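Local structure of trichomaglin (Trichosanthes lepiniana, 1SGL) at residues V142-N145 / S146-Y149; R169-E172 / E173-Q177; A11-A15 / G16-R20. The protein probably cleaves RNA, as an S-like ribonuclease of the T2 family. All blocks are in the same frame, centred on the assembly; numbering follows the deposited sequence.

Contact 1: residues V142-N145 / S146-Y149; sequences VASN and SKMY
Between Val142 and Tyr149 the backbone bends back on itself, the run 142-145 and the run 146-149 heading 133° apart, and two hydroxyl groups hold the bend. The first is that of Ser144. Its OG stands opposite its own backbone nitrogen (chi1 169°), which swings it over the amides that follow. Ser144 OG accepts from Ser146 N (3.2 Å), and Lys147 N donates to the same Ser144 OG (3.1 Å). The bond to the residue two places on makes this an ST turn, a good example of a serine side chain standing in for a backbone carbonyl. The lysine chain packs across the same serine: Lys147 CG lies only 3.4 Å from Ser144 CB, a tight fit, and the extended chain carries NZ on to 4.1 Å from Val142 CG2. The loop leads from helix 132-139 into strand 148-150, which pairs antiparallel with strand 201-203, and the backbone of Ser144 bonds Leu204 just beyond that partner strand. The second hydroxyl belongs to Tyr149, whose OH donates to Val142 O at 2.7 Å, in the carbonyl plane and on a lone pair, with a C=O...O angle of 135°. The carbonyl oxygen thus sits at the ring's edge. Asn145 OD1 accepts from Glu206 N, its side chain lying against Pro205. A water inside the bend donates to Ser144 O at 2.8 Å and to Lys147 O at 2.6 Å.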
loop_
_atom_site.group_PDB
_atom_site.type_symbol
_atom_site.label_atom_id
_atom_site.label_comp_id
_atom_site.label_asym_id
_atom_site.label_seq_id
_atom_site.Cartn_x
_atom_site.Cartn_y
_atom_site.Cartn_z
ATOM N N VAL A 142 5.761 6.058 16.324
ATOM C CA VAL A 142 6.881 5.568 15.535
ATOM C C VAL A 142 7.155 4.085 15.753
ATOM O O VAL A 142 6.747 3.512 16.761
ATOM C CB VAL A 142 8.153 6.359 15.871
ATOM C CG1 VAL A 142 7.947 7.834 15.541
ATOM C CG2 VAL A 142 8.478 6.206 17.343
ATOM N N ALA A 143 7.853 3.477 14.799
ATOM C CA ALA A 143 8.189 2.060 14.871
ATOM C C ALA A 143 8.862 1.757 16.202
ATOM O O ALA A 143 9.722 2.504 16.653
ATOM C CB ALA A 143 9.108 1.678 13.712
ATOM N N SER A 144 8.471 0.650 16.818
ATOM C CA SER A 144 9.014 0.261 18.108
ATOM C C SER A 144 8.734 -1.205 18.394
ATOM O O SER A 144 7.649 -1.704 18.113
ATOM C CB SER A 144 8.388 1.117 19.210
ATOM O OG SER A 144 8.695 0.600 20.492
ATOM N N ASN A 145 9.715 -1.889 18.970
ATOM C CA ASN A 145 9.558 -3.299 19.294
ATOM C C ASN A 145 9.188 -3.491 20.761
ATOM O O ASN A 145 8.822 -4.591 21.177
ATOM C CB ASN A 145 10.853 -4.053 18.984
ATOM C CG ASN A 145 11.255 -3.937 17.527
ATOM O OD1 ASN A 145 10.430 -4.104 16.633
ATOM N ND2 ASN A 145 12.527 -3.659 17.280
ATOM N N SER A 146 9.260 -2.418 21.541
ATOM C CA SER A 146 8.956 -2.509 22.964
ATOM C C SER A 146 7.646 -1.863 23.400
ATOM O O SER A 146 7.132 -2.174 24.472
ATOM C CB SER A 146 10.110 -1.918 23.780
ATOM O OG SER A 146 10.291 -0.544 23.495
ATOM N N LYS A 147 7.095 -0.967 22.591
ATOM C CA LYS A 147 5.845 -0.337 22.981
ATOM C C LYS A 147 4.682 -0.612 22.040
ATOM O O LYS A 147 4.846 -0.741 20.831
ATOM C CB LYS A 147 6.034 1.177 23.148
ATOM C CG LYS A 147 6.527 1.900 21.918
ATOM C CD LYS A 147 6.884 3.356 22.230
ATOM C CE LYS A 147 7.649 3.998 21.065
ATOM N NZ LYS A 147 8.005 5.429 21.297
ATOM N N MET A 148 3.500 -0.725 22.622
ATOM C CA MET A 148 2.291 -0.949 21.857
ATOM C C MET A 148 1.547 0.382 21.831
ATOM O O MET A 148 1.801 1.249 22.668
ATOM C CB MET A 148 1.442 -2.028 22.523
ATOM C CG MET A 148 2.111 -3.383 22.548
ATOM S SD MET A 148 1.049 -4.620 23.279
ATOM C CE MET A 148 0.148 -5.201 21.830
ATOM N N TYR A 149 0.642 0.544 20.871
ATOM C CA TYR A 149 -0.118 1.780 20.750
ATOM C C TYR A 149 -1.615 1.560 20.790
ATOM O O TYR A 149 -2.123 0.525 20.357
ATOM C CB TYR A 149 0.209 2.496 19.440
ATOM C CG TYR A 149 1.629 2.970 19.321
ATOM C CD1 TYR A 149 2.588 2.200 18.671
ATOM C CD2 TYR A 149 2.022 4.188 19.872
ATOM C CE1 TYR A 149 3.901 2.631 18.574
ATOM C CE2 TYR A 149 3.332 4.624 19.781
ATOM C CZ TYR A 149 4.266 3.844 19.129
ATOM O OH TYR A 149 5.562 4.287 19.017
HETATM O O HOH W 1 4.895 -1.083 18.254
#

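Contact 2: residues R169-E172 / E173-Q177; sequences RCDE and EGLVQ. With SO4 (sulfate ion), chain E.
Asp171 and Leu175 face each other across the end of the beta hairpin formed by strands 167-170 and 176-184. The connection is a type I turn from Asp171 to Gly174 followed by a G1 beta bulge, with Gly174 at positive phi, where any CB would run into the carbonyl oxygen of Glu173, calling for glycine. The Asp171 N-H donates to Leu175 O at 2.8 Å, whereas the turn's own bond, Gly174 N to Asp171 O, is weak.

The aspartate side chain shows how one carboxylate can order such a turn. Its CB packs 3.6 Å from Gln177 NE2 and also touches O3 of a sulfate, which receives a weak bond from Glu172 N. With chi1 at 56°, CG is tucked between the backbone nitrogen and the carbonyl carbon, and this folds the carboxylate back over the loop, CG resting against Leu175 CB. At the tip, OD1 takes two amides: Leu175 N at 2.8 Å and Glu173 N at 3.0 Å, the second bond defining an Asx turn. The two donors come from opposite faces of the carboxylate, 40° and 54° out of its plane, so they clamp the group between them. Asp171 OD2 lies 3.2 Å from Leu175 CB. It accepts from a water that in turn takes a weak bond from Gln177 NE2; Arg20 is a distant, weak ion partner. Glu173 has its salt bridge with the same Arg20, and Glu173 OE1 comes within 2.6 Å of the sulfate O2, so an acid group there probably holds a proton.

Further back, Gln177 N donates to Arg169 O, and beside it lies the non-hydrogen-bonded pair Cys170-Val176. There the cysteine sulfur, joined in a disulfide to Cys198, meets the valine methyl, Cys170 SG standing 4.0 Å from Val176 CG2.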
loop_
_atom_site.group_PDB
_atom_site.type_symbol
_atom_site.label_atom_id
_atom_site.label_comp_id
_atom_site.label_asym_id
_atom_site.label_seq_id
_atom_site.Cartn_x
_atom_site.Cartn_y
_atom_site.Cartn_z
ATOM N N ARG A 169 -5.714 -3.216 9.234
ATOM C CA ARG A 169 -5.758 -4.665 9.272
ATOM C C ARG A 169 -4.519 -5.162 10.024
ATOM O O ARG A 169 -3.396 -4.772 9.707
ATOM C CB ARG A 169 -5.784 -5.216 7.851
ATOM C CG ARG A 169 -6.253 -6.657 7.767
ATOM C CD ARG A 169 -7.235 -6.827 6.605
ATOM N NE ARG A 169 -7.898 -8.125 6.632
ATOM C CZ ARG A 169 -8.869 -8.486 5.800
ATOM N NH1 ARG A 169 -9.295 -7.642 4.865
ATOM N NH2 ARG A 169 -9.419 -9.690 5.906
ATOM N N CYS A 170 -4.742 -6.000 11.033
ATOM C CA CYS A 170 -3.678 -6.556 11.871
ATOM C C CYS A 170 -3.607 -8.072 11.730
ATOM O O CYS A 170 -4.566 -8.697 11.289
ATOM C CB CYS A 170 -3.949 -6.245 13.352
ATOM S SG CYS A 170 -3.720 -4.508 13.834
ATOM N N ASP A 171 -2.470 -8.667 12.086
ATOM C CA ASP A 171 -2.399 -10.117 12.045
ATOM C C ASP A 171 -3.011 -10.563 13.382
ATOM O O ASP A 171 -3.519 -9.731 14.139
ATOM C CB ASP A 171 -0.957 -10.633 11.874
ATOM C CG ASP A 171 -0.004 -10.127 12.941
ATOM O OD1 ASP A 171 -0.446 -9.738 14.041
ATOM O OD2 ASP A 171 1.212 -10.142 12.670
ATOM N N GLU A 172 -2.972 -11.854 13.681
ATOM C CA GLU A 172 -3.580 -12.346 14.915
ATOM C C GLU A 172 -2.800 -12.113 16.211
ATOM O O GLU A 172 -3.325 -12.339 17.305
ATOM C CB GLU A 172 -3.939 -13.824 14.742
ATOM C CG GLU A 172 -5.031 -14.021 13.689
ATOM C CD GLU A 172 -5.505 -15.456 13.567
ATOM O OE1 GLU A 172 -5.353 -16.223 14.539
ATOM O OE2 GLU A 172 -6.047 -15.811 12.502
ATOM N N GLU A 173 -1.560 -11.650 16.094
ATOM C CA GLU A 173 -0.750 -11.356 17.268
ATOM C C GLU A 173 -0.829 -9.864 17.601
ATOM O O GLU A 173 -0.127 -9.373 18.488
ATOM C CB GLU A 173 0.710 -11.735 17.037
ATOM C CG GLU A 173 0.955 -13.227 16.953
ATOM C CD GLU A 173 0.967 -13.744 15.528
ATOM O OE1 GLU A 173 0.027 -13.441 14.757
ATOM O OE2 GLU A 173 1.923 -14.466 15.183
ATOM N N GLY A 174 -1.681 -9.148 16.876
ATOM C CA GLY A 174 -1.841 -7.725 17.110
ATOM C C GLY A 174 -0.860 -6.809 16.384
ATOM O O GLY A 174 -0.674 -5.662 16.794
ATOM N N LEU A 175 -0.216 -7.300 15.330
ATOM C CA LEU A 175 0.718 -6.468 14.575
ATOM C C LEU A 175 -0.013 -5.841 13.405
ATOM O O LEU A 175 -0.790 -6.506 12.722
ATOM C CB LEU A 175 1.902 -7.288 14.046
ATOM C CG LEU A 175 3.093 -7.521 14.990
ATOM C CD1 LEU A 175 2.640 -8.233 16.258
ATOM C CD2 LEU A 175 4.155 -8.350 14.276
ATOM N N VAL A 176 0.228 -4.552 13.190
ATOM C CA VAL A 176 -0.390 -3.832 12.083
ATOM C C VAL A 176 0.234 -4.334 10.785
ATOM O O VAL A 176 1.459 -4.339 10.635
ATOM C CB VAL A 176 -0.144 -2.310 12.194
ATOM C CG1 VAL A 176 -0.605 -1.616 10.914
ATOM C CG2 VAL A 176 -0.886 -1.743 13.402
ATOM N N GLN A 177 -0.601 -4.771 9.851
ATOM C CA GLN A 177 -0.086 -5.261 8.582
ATOM C C GLN A 177 -0.308 -4.288 7.449
ATOM O O GLN A 177 0.598 -4.014 6.671
ATOM C CB GLN A 177 -0.743 -6.582 8.177
ATOM C CG GLN A 177 -0.386 -7.774 9.020
ATOM C CD GLN A 177 -1.067 -9.037 8.518
ATOM O OE1 GLN A 177 -2.280 -9.059 8.299
ATOM N NE2 GLN A 177 -0.288 -10.093 8.336
HETATM S S SO4 E . 0.108 -14.781 11.841
HETATM O O1 SO4 E . 0.025 -15.740 10.719
HETATM O O2 SO4 E . 0.109 -15.515 13.120
HETATM O O3 SO4 E . -1.059 -13.875 11.800
HETATM O O4 SO4 E . 1.357 -14.004 11.718
HETATM O O HOH W 2 1.598 -11.000 9.767
#

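Contact 3: residues A11-A15 / G16-R20; sequences ALQWA and GTSCR. With SO4 (sulfate ion), chain C; SO4 (sulfate ion), chain E.
The passage from strand 7-14 into the short helix 15-18 turns on Trp14, the N-cap residue, whose carbonyl oxygen accepts from the amides of Ser18 and, weakly, Thr17. Ser18 N lies 3.2 Å from Trp14 O. One residue on, Cys19 N reaches Ala15 O at 3.0 Å, again weakly, and Cys19 is fixed further by its disulfide to Cys31.

Trp14 CG is anti to the backbone N (chi1 -179°) and beside the carbonyl carbon, which sets the indole against Gly16 and Thr17. Gly16 N lies over one face of the ring, 3.6 Å from Trp14 NE1, and a CB at Gly16 would come too close to that nitrogen, consistent with glycine here. Thr17 crosses the tryptophan at about a right angle, its OG1 in the ring plane at the edge, 3.4 Å from Trp14 CD1; this hydroxyl is bonded to Val176 O. Trp14 NE1 donates to Pro205 O, and Phe40 meets the indole edge-to-face. An alanine at Trp14 removes the indole N-H, and Pro205 O would probably be left without that donor while a gap opened beside Phe40 and over Gly16.

Strand 7-14 runs antiparallel to both 40-47 and 176-184 in the main sheet, and strand 40-47 holds the first of the two conserved active-site motifs of T2 ribonucleases. On strand 7-14, Gln13 stretches out and its NE2 makes a weak bond of 3.1 Å to O1 of a sulfate that also binds Tyr82 N; Gln13 NE2 is also 3.2 Å from Ser18 OG. Beyond the helix, Arg20 NH2 donates at 2.9 Å to O4 of the sulfate that also lies beside Glu172 and Glu173, an oxygen in the guanidinium plane, at its edge.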
loop_
_atom_site.group_PDB
_atom_site.type_symbol
_atom_site.label_atom_id
_atom_site.label_comp_id
_atom_site.label_asym_id
_atom_site.label_seq_id
_atom_site.Cartn_x
_atom_site.Cartn_y
_atom_site.Cartn_z
ATOM N N ALA A 11 -3.786 0.731 -0.894
ATOM C CA ALA A 11 -3.322 -0.188 0.132
ATOM C C ALA A 11 -1.856 0.037 0.479
ATOM O O ALA A 11 -0.993 0.054 -0.403
ATOM C CB ALA A 11 -3.532 -1.619 -0.335
ATOM N N LEU A 12 -1.584 0.216 1.765
ATOM C CA LEU A 12 -0.227 0.429 2.251
ATOM C C LEU A 12 0.138 -0.700 3.202
ATOM O O LEU A 12 -0.715 -1.204 3.927
ATOM C CB LEU A 12 -0.116 1.758 2.996
ATOM C CG LEU A 12 -0.534 3.028 2.253
ATOM C CD1 LEU A 12 -0.297 4.235 3.163
ATOM C CD2 LEU A 12 0.258 3.168 0.960
ATOM N N GLN A 13 1.407 -1.091 3.196
ATOM C CA GLN A 13 1.879 -2.161 4.058
ATOM C C GLN A 13 2.909 -1.654 5.045
ATOM O O GLN A 13 3.730 -0.806 4.704
ATOM C CB GLN A 13 2.503 -3.277 3.218
ATOM C CG GLN A 13 1.490 -4.002 2.361
ATOM C CD GLN A 13 2.038 -5.251 1.724
ATOM O OE1 GLN A 13 1.343 -5.911 0.951
ATOM N NE2 GLN A 13 3.288 -5.593 2.042
ATOM N N TRP A 14 2.864 -2.176 6.264
ATOM C CA TRP A 14 3.819 -1.788 7.291
ATOM C C TRP A 14 5.074 -2.641 7.113
ATOM O O TRP A 14 5.047 -3.860 7.309
ATOM C CB TRP A 14 3.236 -2.005 8.695
ATOM C CG TRP A 14 4.187 -1.587 9.781
ATOM C CD1 TRP A 14 4.816 -2.399 10.682
ATOM C CD2 TRP A 14 4.666 -0.258 10.038
ATOM N NE1 TRP A 14 5.663 -1.659 11.484
ATOM C CE2 TRP A 14 5.590 -0.344 11.109
ATOM C CE3 TRP A 14 4.402 0.995 9.471
ATOM C CZ2 TRP A 14 6.249 0.772 11.620
ATOM C CZ3 TRP A 14 5.061 2.112 9.981
ATOM C CH2 TRP A 14 5.974 1.989 11.044
ATOM N N ALA A 15 6.172 -1.993 6.750
ATOM C CA ALA A 15 7.429 -2.700 6.507
ATOM C C ALA A 15 7.878 -3.618 7.645
ATOM O O ALA A 15 8.340 -4.725 7.400
ATOM C CB ALA A 15 8.524 -1.699 6.179
ATOM N N GLY A 16 7.728 -3.164 8.888
ATOM C CA GLY A 16 8.152 -3.976 10.014
ATOM C C GLY A 16 7.493 -5.341 10.076
ATOM O O GLY A 16 8.127 -6.341 10.423
ATOM N N THR A 17 6.214 -5.394 9.733
ATOM C CA THR A 17 5.475 -6.646 9.777
ATOM C C THR A 17 5.734 -7.537 8.561
ATOM O O THR A 17 5.748 -8.766 8.674
ATOM C CB THR A 17 3.963 -6.368 9.920
ATOM O OG1 THR A 17 3.742 -5.643 11.137
ATOM C CG2 THR A 17 3.162 -7.665 9.946
ATOM N N SER A 18 5.937 -6.923 7.401
ATOM C CA SER A 18 6.206 -7.683 6.185
ATOM C C SER A 18 7.611 -8.289 6.234
ATOM O O SER A 18 7.919 -9.232 5.509
ATOM C CB SER A 18 6.105 -6.778 4.953
ATOM O OG SER A 18 4.784 -6.319 4.739
ATOM N N CYS A 19 8.459 -7.736 7.091
ATOM C CA CYS A 19 9.835 -8.192 7.212
ATOM C C CYS A 19 10.148 -8.999 8.461
ATOM O O CYS A 19 11.284 -9.422 8.639
ATOM C CB CYS A 19 10.770 -6.986 7.185
ATOM S SG CYS A 19 10.669 -6.001 5.663
ATOM N N ARG A 20 9.163 -9.219 9.324
ATOM C CA ARG A 20 9.429 -9.940 10.564
ATOM C C ARG A 20 9.730 -11.426 10.410
ATOM O O ARG A 20 10.162 -12.078 11.362
ATOM C CB ARG A 20 8.280 -9.757 11.556
ATOM C CG ARG A 20 7.089 -10.661 11.339
ATOM C CD ARG A 20 6.338 -10.800 12.655
ATOM N NE ARG A 20 5.117 -11.588 12.534
ATOM C CZ ARG A 20 4.363 -11.946 13.569
ATOM N NH1 ARG A 20 4.710 -11.590 14.798
ATOM N NH2 ARG A 20 3.259 -12.654 13.376
HETATM S S SO4 C . 4.635 -7.987 -1.317
HETATM O O1 SO4 C . 3.563 -7.486 -0.436
HETATM O O2 SO4 C . 5.508 -8.891 -0.549
HETATM O O3 SO4 C . 5.433 -6.858 -1.827
HETATM O O4 SO4 C . 4.034 -8.715 -2.447
HETATM S S SO4 E . 0.108 -14.781 11.841
HETATM O O1 SO4 E . 0.025 -15.740 10.719
HETATM O O2 SO4 E . 0.109 -15.515 13.120
HETATM O O3 SO4 E . -1.059 -13.875 11.800
HETATM O O4 SO4 E . 1.357 -14.004 11.718
#

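Overall arrangement
From the N terminus, contact 3 comes first, turning strand 7-14 of the main sheet into its short helix. Contact 1 follows far along the chain, closing the loop between helix 132-139 and strand 148-150, and contact 2 then closes the hairpin of strands 167-170 and 176-184. The three lie in series, none nested in or crossing another. Contacts 2 and 3 touch, partly through neighbouring strands 7-14 and 176-184 and partly through Arg20 against Glu173 and Leu175, and share a sulfate. Contact 1 rests on contact 3 through Ala143 CB, 3.7 Å from Trp14 CZ2, but does not touch contact 2. Strand 201-203 and the residues just after it link all three.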